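Local coordinates for protein dioxygenase (PDB 5V2D) that probably cleaves the central double bond of lignin-derived stilbenes with dioxygen at a bound iron, as a member of the carotenoid cleavage oxygenase family, at residues Phe176-Phe185 against Val214-Leu224; Leu225-Pro233 against Val282-Trp293. All blocks are in the same frame, centred on the assembly; numbering follows the deposited sequence.

Contact 1 (Phe176-Phe185 against Val214-Leu224)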
loop_
_atom_site.group_PDB
_atom_site.type_symbol
_atom_site.label_atom_id
_atom_site.label_comp_id
_atom_site.label_asym_id
_atom_site.label_seq_id
_atom_site.Cartn_x
_atom_site.Cartn_y
_atom_site.Cartn_z
ATOM N N PHE A 176 -19.693 4.489 -5.917
ATOM C CA PHE A 176 -20.502 3.465 -5.203
ATOM C C PHE A 176 -21.992 3.841 -5.332
ATOM O O PHE A 176 -22.670 4.014 -4.307
ATOM C CB PHE A 176 -20.074 3.282 -3.735
ATOM C CG PHE A 176 -18.632 2.862 -3.573
ATOM C CD1 PHE A 176 -17.609 3.812 -3.571
ATOM C CD2 PHE A 176 -18.333 1.531 -3.439
ATOM C CE1 PHE A 176 -16.284 3.410 -3.389
ATOM C CE2 PHE A 176 -17.006 1.107 -3.303
ATOM C CZ PHE A 176 -15.982 2.071 -3.234
ATOM N N ASP A 177 -22.419 4.000 -6.554
ATOM C CA ASP A 177 -23.819 4.405 -6.880
ATOM C C ASP A 177 -24.296 5.643 -6.119
ATOM O O ASP A 177 -25.404 5.663 -5.636
ATOM C CB ASP A 177 -24.761 3.200 -6.612
ATOM C CG ASP A 177 -24.425 1.997 -7.479
ATOM O OD1 ASP A 177 -24.082 0.859 -7.005
ATOM O OD2 ASP A 177 -24.439 2.199 -8.701
ATOM N N GLY A 178 -23.406 6.633 -5.962
ATOM C CA GLY A 178 -23.680 7.844 -5.234
ATOM C C GLY A 178 -23.791 7.752 -3.752
ATOM O O GLY A 178 -24.112 8.735 -3.139
ATOM N N GLN A 179 -23.469 6.627 -3.118
ATOM C CA GLN A 179 -23.691 6.478 -1.679
ATOM C C GLN A 179 -22.624 7.041 -0.778
ATOM O O GLN A 179 -22.866 7.231 0.415
ATOM C CB GLN A 179 -23.915 5.007 -1.310
ATOM C CG GLN A 179 -25.104 4.337 -1.973
ATOM C CD GLN A 179 -25.081 2.828 -1.868
ATOM O OE1 GLN A 179 -25.743 2.232 -1.009
ATOM N NE2 GLN A 179 -24.247 2.193 -2.702
ATOM N N ILE A 180 -21.423 7.280 -1.313
ATOM C CA ILE A 180 -20.258 7.661 -0.467
ATOM C C ILE A 180 -20.165 9.165 -0.574
ATOM O O ILE A 180 -19.971 9.652 -1.641
ATOM C CB ILE A 180 -18.942 6.976 -0.934
ATOM C CG1 ILE A 180 -19.052 5.483 -0.755
ATOM C CG2 ILE A 180 -17.759 7.558 -0.209
ATOM C CD1 ILE A 180 -19.095 4.973 0.647
ATOM N N LYS A 181 -20.293 9.879 0.529
ATOM C CA LYS A 181 -20.344 11.310 0.488
ATOM C C LYS A 181 -19.085 11.945 1.062
ATOM O O LYS A 181 -19.060 13.144 1.205
ATOM C CB LYS A 181 -21.553 11.830 1.327
ATOM C CG LYS A 181 -22.902 11.287 0.960
ATOM C CD LYS A 181 -23.221 11.475 -0.487
ATOM C CE LYS A 181 -24.692 11.192 -0.780
ATOM N NZ LYS A 181 -24.888 11.432 -2.261
ATOM N N SER A 182 -18.071 11.194 1.442
ATOM C CA SER A 182 -16.834 11.782 1.900
ATOM C C SER A 182 -16.086 12.297 0.704
ATOM O O SER A 182 -16.290 11.882 -0.404
ATOM C CB SER A 182 -15.952 10.755 2.626
ATOM O OG SER A 182 -15.968 9.552 1.919
ATOM N N ALA A 183 -15.165 13.200 0.984
ATOM C CA ALA A 183 -14.299 13.756 -0.067
ATOM C C ALA A 183 -13.248 12.755 -0.509
ATOM O O ALA A 183 -12.732 12.900 -1.590
ATOM C CB ALA A 183 -13.608 15.048 0.432
ATOM N N THR A 184 -12.932 11.757 0.320
ATOM C CA THR A 184 -11.854 10.779 0.028
ATOM C C THR A 184 -12.321 9.370 0.328
ATOM O O THR A 184 -13.389 9.190 0.930
ATOM C CB THR A 184 -10.642 11.071 0.922
ATOM O OG1 THR A 184 -11.003 10.824 2.289
ATOM C CG2 THR A 184 -10.186 12.537 0.782
ATOM N N PHE A 185 -11.515 8.382 -0.056
ATOM C CA PHE A 185 -11.776 6.981 0.273
ATOM C C PHE A 185 -10.451 6.282 0.448
ATOM O O PHE A 185 -9.550 6.512 -0.363
ATOM C CB PHE A 185 -12.573 6.420 -0.870
ATOM C CG PHE A 185 -13.196 5.086 -0.605
ATOM C CD1 PHE A 185 -14.480 4.981 -0.068
ATOM C CD2 PHE A 185 -12.520 3.905 -0.938
ATOM C CE1 PHE A 185 -15.055 3.750 0.126
ATOM C CE2 PHE A 185 -13.111 2.686 -0.742
ATOM C CZ PHE A 185 -14.396 2.607 -0.211
ATOM N N VAL A 214 -14.602 8.711 8.820
ATOM C CA VAL A 214 -15.819 7.931 8.586
ATOM C C VAL A 214 -15.475 6.490 8.360
ATOM O O VAL A 214 -14.557 6.237 7.535
ATOM C CB VAL A 214 -16.547 8.301 7.262
ATOM C CG1 VAL A 214 -17.991 7.863 7.270
ATOM C CG2 VAL A 214 -16.295 9.671 6.813
ATOM N N TYR A 215 -16.209 5.566 8.989
ATOM C CA TYR A 215 -16.168 4.133 8.628
ATOM C C TYR A 215 -17.312 3.809 7.660
ATOM O O TYR A 215 -18.420 4.317 7.842
ATOM C CB TYR A 215 -16.291 3.257 9.891
ATOM C CG TYR A 215 -16.408 1.809 9.574
ATOM C CD1 TYR A 215 -15.376 1.163 8.958
ATOM C CD2 TYR A 215 -17.556 1.094 9.840
ATOM C CE1 TYR A 215 -15.458 -0.156 8.614
ATOM C CE2 TYR A 215 -17.649 -0.234 9.542
ATOM C CZ TYR A 215 -16.601 -0.865 8.919
ATOM O OH TYR A 215 -16.680 -2.179 8.539
ATOM N N PHE A 216 -17.047 3.014 6.639
ATOM C CA PHE A 216 -18.009 2.516 5.692
ATOM C C PHE A 216 -17.988 0.997 5.597
ATOM O O PHE A 216 -16.906 0.405 5.508
ATOM C CB PHE A 216 -17.691 2.976 4.259
ATOM C CG PHE A 216 -17.686 4.424 4.075
ATOM C CD1 PHE A 216 -16.503 5.108 3.719
ATOM C CD2 PHE A 216 -18.872 5.125 4.180
ATOM C CE1 PHE A 216 -16.532 6.474 3.469
ATOM C CE2 PHE A 216 -18.893 6.531 3.951
ATOM C CZ PHE A 216 -17.697 7.188 3.609
ATOM N N GLU A 217 -19.194 0.388 5.498
ATOM C CA GLU A 217 -19.303 -1.014 5.252
ATOM C C GLU A 217 -20.252 -1.252 4.103
ATOM O O GLU A 217 -21.438 -0.865 4.182
ATOM C CB GLU A 217 -19.723 -1.741 6.515
ATOM C CG GLU A 217 -19.731 -3.265 6.299
ATOM C CD GLU A 217 -19.462 -4.085 7.578
ATOM O OE1 GLU A 217 -19.665 -5.301 7.400
ATOM O OE2 GLU A 217 -19.013 -3.581 8.668
ATOM N N LEU A 218 -19.746 -1.902 3.036
ATOM C CA LEU A 218 -20.468 -2.188 1.826
ATOM C C LEU A 218 -20.645 -3.671 1.550
ATOM O O LEU A 218 -19.753 -4.487 1.834
ATOM C CB LEU A 218 -19.870 -1.503 0.597
ATOM C CG LEU A 218 -19.768 0.046 0.684
ATOM C CD1 LEU A 218 -18.333 0.503 0.716
ATOM C CD2 LEU A 218 -20.513 0.738 -0.415
ATOM N N SER A 219 -21.821 -4.028 1.013
ATOM C CA SER A 219 -22.116 -5.368 0.664
ATOM C C SER A 219 -21.364 -5.724 -0.561
ATOM O O SER A 219 -20.868 -4.843 -1.295
ATOM C CB SER A 219 -23.670 -5.524 0.435
ATOM O OG SER A 219 -24.001 -5.088 -0.866
ATOM N N PRO A 220 -21.223 -7.031 -0.830
ATOM C CA PRO A 220 -20.488 -7.428 -2.070
ATOM C C PRO A 220 -21.103 -6.939 -3.373
ATOM O O PRO A 220 -20.407 -6.841 -4.392
ATOM C CB PRO A 220 -20.467 -8.968 -2.003
ATOM C CG PRO A 220 -21.425 -9.342 -0.960
ATOM C CD PRO A 220 -21.710 -8.205 -0.062
ATOM N N ASP A 221 -22.384 -6.643 -3.349
ATOM C CA ASP A 221 -23.095 -6.066 -4.493
ATOM C C ASP A 221 -23.203 -4.557 -4.416
ATOM O O ASP A 221 -23.943 -3.960 -5.178
ATOM C CB ASP A 221 -24.448 -6.827 -4.622
ATOM C CG ASP A 221 -24.155 -8.351 -4.839
ATOM O OD1 ASP A 221 -23.394 -8.580 -5.783
ATOM O OD2 ASP A 221 -24.420 -9.267 -4.003
ATOM N N GLY A 222 -22.440 -3.911 -3.527
ATOM C CA GLY A 222 -22.277 -2.457 -3.595
ATOM C C GLY A 222 -23.203 -1.609 -2.781
ATOM O O GLY A 222 -23.193 -0.380 -2.847
ATOM N N LYS A 223 -23.928 -2.229 -1.904
ATOM C CA LYS A 223 -24.903 -1.504 -1.122
ATOM C C LYS A 223 -24.253 -1.003 0.151
ATOM O O LYS A 223 -23.569 -1.771 0.850
ATOM C CB LYS A 223 -26.138 -2.411 -0.913
ATOM C CG LYS A 223 -26.895 -2.135 0.337
ATOM C CD LYS A 223 -27.675 -0.847 0.313
ATOM C CE LYS A 223 -28.907 -1.160 1.237
ATOM N NZ LYS A 223 -29.688 0.015 1.645
ATOM N N LEU A 224 -24.452 0.273 0.488
ATOM C CA LEU A 224 -23.923 0.818 1.742
ATOM C C LEU A 224 -24.727 0.322 2.908
ATOM O O LEU A 224 -25.898 0.651 3.006
ATOM C CB LEU A 224 -23.828 2.304 1.737
ATOM C CG LEU A 224 -23.201 2.991 2.920
ATOM C CD1 LEU A 224 -21.759 2.560 3.136
ATOM C CD2 LEU A 224 -23.241 4.506 2.734
HETATM O O HOH W 1 -22.105 0.672 -4.783
#
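Gln179 and Ile180 lead the contact between an inter-blade loop and the hairpin of the next blade in the seven-bladed beta-propeller. Residues 176-185 run from strand 170-173 of one blade toward strand 190-191 of the next, and they lie against strand 212-218 and the type I turn Ser219-Gly222 that leads to strand 224-231. The Gln179 side chain, extended beyond CG, slides past Leu224 in the opposite direction and presents its amide to three backbone groups, Leu224 N and Gly222 O across the contact and Phe176 O in its own loop. Gln179 OE1 accepts from Leu224 N at 2.8 Å in a nearly straight bond (167°), the donor standing above the plane of the amide carbonyl. Gln179 NE2 gives one bond to Gly222 O at 2.8 Å and another to Phe176 O at 2.9 Å. Both acceptors lie near the amide plane; with NE2 facing two carbonyls and OE1 an N-H, the amide's flip is set. With an alanine in place of Gln179, Leu224 N and Gly222 O would probably lose these mates, and the turn its polar tie to the loop. Deeper in, the Phe216 ring is sandwiched: Ile180 CD1 sits over the centre of one face, 3.6 Å from the Phe216 centroid, and Val214 CG1 covers the opposite face toward the rim. With CG1 beside its backbone N (chi1 -65°), Ile180 carries CD1 over that ring. Phe176 CD2 meets Leu218 CD2 at 3.8 Å. At the edge of Phe216, near its plane, Ser182 OG lies 3.4 Å from Phe216 CZ while donating to Thr184 O.

Contact 2 (Leu225-Pro233 against Val282-Trp293)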
loop_
_atom_site.group_PDB
_atom_site.type_symbol
_atom_site.label_atom_id
_atom_site.label_comp_id
_atom_site.label_asym_id
_atom_site.label_seq_id
_atom_site.Cartn_x
_atom_site.Cartn_y
_atom_site.Cartn_z
ATOM N N LEU A 225 -24.115 -0.499 3.783
ATOM C CA LEU A 225 -24.831 -1.085 4.907
ATOM C C LEU A 225 -24.759 -0.281 6.161
ATOM O O LEU A 225 -25.687 -0.345 6.975
ATOM C CB LEU A 225 -24.315 -2.467 5.199
ATOM C CG LEU A 225 -24.351 -3.461 4.022
ATOM C CD1 LEU A 225 -23.583 -4.728 4.337
ATOM C CD2 LEU A 225 -25.793 -3.827 3.681
ATOM N N HIS A 226 -23.694 0.501 6.368
ATOM C CA HIS A 226 -23.520 1.209 7.603
ATOM C C HIS A 226 -22.407 2.251 7.370
ATOM O O HIS A 226 -21.451 2.001 6.630
ATOM C CB HIS A 226 -23.094 0.242 8.736
ATOM C CG HIS A 226 -23.174 0.865 10.106
ATOM N ND1 HIS A 226 -24.271 1.571 10.577
ATOM C CD2 HIS A 226 -22.242 0.943 11.068
ATOM C CE1 HIS A 226 -24.003 2.054 11.772
ATOM N NE2 HIS A 226 -22.806 1.616 12.129
ATOM N N GLU A 227 -22.520 3.377 8.016
ATOM C CA GLU A 227 -21.497 4.376 8.048
ATOM C C GLU A 227 -21.436 4.994 9.427
ATOM O O GLU A 227 -22.425 4.987 10.162
ATOM C CB GLU A 227 -21.731 5.413 6.974
ATOM C CG GLU A 227 -23.018 6.222 7.084
ATOM C CD GLU A 227 -23.201 7.134 5.876
ATOM O OE1 GLU A 227 -24.334 7.228 5.465
ATOM O OE2 GLU A 227 -22.231 7.686 5.313
ATOM N N ILE A 228 -20.258 5.412 9.868
ATOM C CA ILE A 228 -20.083 6.031 11.169
ATOM C C ILE A 228 -19.202 7.232 10.951
ATOM O O ILE A 228 -17.983 7.080 10.656
ATOM C CB ILE A 228 -19.388 5.092 12.188
ATOM C CG1 ILE A 228 -20.006 3.702 12.237
ATOM C CG2 ILE A 228 -19.333 5.748 13.577
ATOM C CD1 ILE A 228 -19.271 2.761 13.173
ATOM N N TRP A 229 -19.793 8.422 11.064
ATOM C CA TRP A 229 -19.049 9.684 10.944
ATOM C C TRP A 229 -18.680 10.161 12.329
ATOM O O TRP A 229 -19.525 10.166 13.205
ATOM C CB TRP A 229 -19.922 10.766 10.304
ATOM C CG TRP A 229 -20.195 10.485 8.851
ATOM C CD1 TRP A 229 -21.065 9.564 8.350
ATOM C CD2 TRP A 229 -19.596 11.143 7.715
ATOM N NE1 TRP A 229 -21.040 9.586 6.990
ATOM C CE2 TRP A 229 -20.187 10.582 6.562
ATOM C CE3 TRP A 229 -18.663 12.165 7.576
ATOM C CZ2 TRP A 229 -19.829 10.958 5.271
ATOM C CZ3 TRP A 229 -18.327 12.570 6.294
ATOM C CH2 TRP A 229 -18.906 11.965 5.146
ATOM N N PHE A 230 -17.438 10.571 12.535
ATOM C CA PHE A 230 -17.045 11.160 13.804
ATOM C C PHE A 230 -15.872 12.080 13.559
ATOM O O PHE A 230 -15.537 12.326 12.390
ATOM C CB PHE A 230 -16.739 10.063 14.822
ATOM C CG PHE A 230 -15.590 9.118 14.466
ATOM C CD1 PHE A 230 -14.381 9.223 15.127
ATOM C CD2 PHE A 230 -15.779 8.080 13.551
ATOM C CE1 PHE A 230 -13.330 8.320 14.880
ATOM C CE2 PHE A 230 -14.738 7.215 13.235
ATOM C CZ PHE A 230 -13.502 7.329 13.927
ATOM N N GLN A 231 -15.273 12.630 14.615
ATOM C CA GLN A 231 -14.196 13.559 14.438
ATOM C C GLN A 231 -13.008 13.212 15.292
ATOM O O GLN A 231 -13.121 12.821 16.467
ATOM C CB GLN A 231 -14.668 14.968 14.778
ATOM C CG GLN A 231 -15.775 15.439 13.847
ATOM C CD GLN A 231 -15.736 16.899 13.693
ATOM O OE1 GLN A 231 -15.257 17.625 14.574
ATOM N NE2 GLN A 231 -16.215 17.367 12.576
ATOM N N ALA A 232 -11.836 13.366 14.710
ATOM C CA ALA A 232 -10.597 13.258 15.439
ATOM C C ALA A 232 -10.320 14.601 16.104
ATOM O O ALA A 232 -10.882 15.622 15.691
ATOM C CB ALA A 232 -9.468 12.955 14.468
ATOM N N PRO A 233 -9.383 14.624 17.063
ATOM C CA PRO A 233 -9.021 15.884 17.719
ATOM C C PRO A 233 -8.167 16.769 16.826
ATOM O O PRO A 233 -8.013 17.924 17.136
ATOM C CB PRO A 233 -8.282 15.435 18.983
ATOM C CG PRO A 233 -7.741 14.065 18.646
ATOM C CD PRO A 233 -8.797 13.449 17.758
ATOM N N VAL A 282 -13.848 1.729 17.575
ATOM C CA VAL A 282 -15.264 1.865 17.576
ATOM C C VAL A 282 -15.949 0.570 17.186
ATOM O O VAL A 282 -15.442 -0.149 16.328
ATOM C CB VAL A 282 -15.674 3.026 16.646
ATOM C CG1 VAL A 282 -15.339 2.795 15.184
ATOM C CG2 VAL A 282 -17.148 3.301 16.807
ATOM N N PRO A 283 -17.105 0.277 17.776
ATOM C CA PRO A 283 -17.812 -0.918 17.285
ATOM C C PRO A 283 -18.196 -0.806 15.847
ATOM O O PRO A 283 -18.619 0.264 15.366
ATOM C CB PRO A 283 -19.107 -1.040 18.182
ATOM C CG PRO A 283 -18.783 -0.231 19.391
ATOM C CD PRO A 283 -17.756 0.824 18.980
ATOM N N ARG A 284 -18.070 -1.938 15.165
ATOM C CA ARG A 284 -18.273 -2.017 13.766
ATOM C C ARG A 284 -19.692 -1.667 13.338
ATOM O O ARG A 284 -19.933 -1.124 12.253
ATOM C CB ARG A 284 -17.926 -3.419 13.363
ATOM C CG ARG A 284 -17.716 -3.563 11.889
ATOM C CD ARG A 284 -16.911 -4.837 11.582
ATOM N NE ARG A 284 -17.449 -5.391 10.330
ATOM C CZ ARG A 284 -17.140 -6.547 9.819
ATOM N NH1 ARG A 284 -17.738 -6.926 8.710
ATOM N NH2 ARG A 284 -16.263 -7.356 10.424
ATOM N N ASN A 285 -20.647 -1.930 14.216
ATOM C CA ASN A 285 -22.050 -1.577 13.961
ATOM C C ASN A 285 -22.505 -0.431 14.873
ATOM O O ASN A 285 -23.712 -0.243 15.078
ATOM C CB ASN A 285 -22.935 -2.848 14.190
ATOM C CG ASN A 285 -22.936 -3.324 15.652
ATOM O OD1 ASN A 285 -22.125 -2.898 16.513
ATOM N ND2 ASN A 285 -23.889 -4.186 15.937
ATOM N N GLY A 286 -21.563 0.364 15.318
ATOM C CA GLY A 286 -21.818 1.385 16.326
ATOM C C GLY A 286 -22.079 2.764 15.738
ATOM O O GLY A 286 -22.419 2.931 14.535
ATOM N N ARG A 287 -21.938 3.752 16.624
ATOM C CA ARG A 287 -22.232 5.154 16.316
ATOM C C ARG A 287 -21.093 5.999 16.894
ATOM O O ARG A 287 -20.242 5.510 17.701
ATOM C CB ARG A 287 -23.547 5.591 17.023
ATOM C CG ARG A 287 -24.616 4.556 17.071
ATOM C CD ARG A 287 -25.267 4.493 18.447
ATOM N NE ARG A 287 -26.313 5.461 18.413
ATOM C CZ ARG A 287 -27.216 5.624 19.390
ATOM N NH1 ARG A 287 -27.136 4.875 20.497
ATOM N NH2 ARG A 287 -28.192 6.531 19.220
ATOM N N ALA A 288 -21.098 7.269 16.513
ATOM C CA ALA A 288 -20.058 8.206 16.931
ATOM C C ALA A 288 -19.795 8.239 18.405
ATOM O O ALA A 288 -18.653 8.269 18.864
ATOM C CB ALA A 288 -20.337 9.594 16.410
ATOM N N GLN A 289 -20.852 8.177 19.200
ATOM C CA GLN A 289 -20.661 8.275 20.635
ATOM C C GLN A 289 -19.935 7.054 21.252
ATOM O O GLN A 289 -19.490 7.093 22.394
ATOM C CB GLN A 289 -22.035 8.543 21.293
ATOM C CG GLN A 289 -22.939 7.332 21.318
ATOM C CD GLN A 289 -24.458 7.632 21.269
ATOM O OE1 GLN A 289 -25.200 7.368 22.251
ATOM N NE2 GLN A 289 -24.886 8.270 20.186
ATOM N N ASP A 290 -19.823 5.951 20.523
ATOM C CA ASP A 290 -19.176 4.751 21.026
ATOM C C ASP A 290 -17.646 4.786 20.812
ATOM O O ASP A 290 -16.937 3.887 21.313
ATOM C CB ASP A 290 -19.729 3.521 20.309
ATOM C CG ASP A 290 -21.306 3.363 20.421
ATOM O OD1 ASP A 290 -21.798 3.606 21.510
ATOM O OD2 ASP A 290 -22.077 3.050 19.440
ATOM N N VAL A 291 -17.132 5.796 20.102
ATOM C CA VAL A 291 -15.721 5.822 19.811
ATOM C C VAL A 291 -14.918 5.943 21.077
ATOM O O VAL A 291 -15.268 6.730 21.903
ATOM C CB VAL A 291 -15.351 7.000 18.889
ATOM C CG1 VAL A 291 -13.819 7.122 18.759
ATOM C CG2 VAL A 291 -15.986 6.806 17.534
ATOM N N ARG A 292 -13.862 5.163 21.240
ATOM C CA ARG A 292 -12.919 5.331 22.353
ATOM C C ARG A 292 -11.538 5.612 21.817
ATOM O O ARG A 292 -11.121 4.989 20.814
ATOM C CB ARG A 292 -12.822 4.061 23.180
ATOM C CG ARG A 292 -14.040 3.860 24.110
ATOM C CD ARG A 292 -13.846 4.698 25.399
ATOM N NE ARG A 292 -12.660 4.134 26.028
ATOM C CZ ARG A 292 -12.664 2.955 26.627
ATOM N NH1 ARG A 292 -13.791 2.208 26.728
ATOM N NH2 ARG A 292 -11.522 2.527 27.090
ATOM N N TRP A 293 -10.786 6.473 22.502
ATOM C CA TRP A 293 -9.440 6.876 22.064
ATOM C C TRP A 293 -8.347 6.280 22.925
ATOM O O TRP A 293 -8.479 6.214 24.177
ATOM C CB TRP A 293 -9.360 8.387 22.079
ATOM C CG TRP A 293 -10.234 8.982 20.966
ATOM C CD1 TRP A 293 -11.540 9.395 21.085
ATOM C CD2 TRP A 293 -9.870 9.195 19.611
ATOM N NE1 TRP A 293 -11.990 9.837 19.895
ATOM C CE2 TRP A 293 -10.995 9.744 18.966
ATOM C CE3 TRP A 293 -8.694 8.987 18.873
ATOM C CZ2 TRP A 293 -10.992 10.109 17.604
ATOM C CZ3 TRP A 293 -8.699 9.364 17.490
ATOM C CH2 TRP A 293 -9.836 9.899 16.903
#
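His226 and Phe230 reach residues 282-293 through different first torsions. His226 has CG anti to the backbone N (chi1 -168°), which sends its imidazole to the type I turn Pro283-Gly286. There His226 NE2 donates in its ring plane to a lone pair of Gly286 O at 2.8 Å, a bent bond (141°). Phe230 instead places CG between its backbone N and carbonyl carbon (chi1 62°). Val291 CG2 then stands over one face of the Phe230 ring, 3.9 Å from its centroid, while Trp293 CZ2 lies at the ring edge, 4.0 Å from Phe230 CE1. Between the two aromatic residues Ile228 points CD1 into the turn, with Ile228 CD1 3.4 Å from Pro283 O and 4.2 Å from Val282 CG2. Ala288 CB rests against Phe230 CB, and Pro233 CD approaches a face of the Trp293 indole, 3.8 Å from Trp293 CH2. The arrangement is a join between adjacent propeller blades: strand 224-231, outermost in its sheet and paired with strand 212-218, and the residues after it pack on the ends of strands 276-283 and 292-298 and on the linker between them, while Phe250 of strand 247-252 meets Phe230 edge-to-face.

Both contacts hold the same blade, whose strands 212-218 and 224-231 are neighbours in one sheet, but they join it to different partners: the loop 176-185 arriving from the preceding blade in contact 1, and the linker and strand ends of the following blade in contact 2. Contact 1 is mostly buried, and the side chain of Phe185 is about 13 Å from the bound iron. Contact 2 is farther from the chain centre and only partly buried. Both have an aliphatic group over an aromatic ring; they differ in their polar part, a multiply bonded amide in the first and a single imidazole bond in the second. A salt bridge from Glu217 OE1 to Arg284 NH1 spans them; Arg284 also pairs with Asp192.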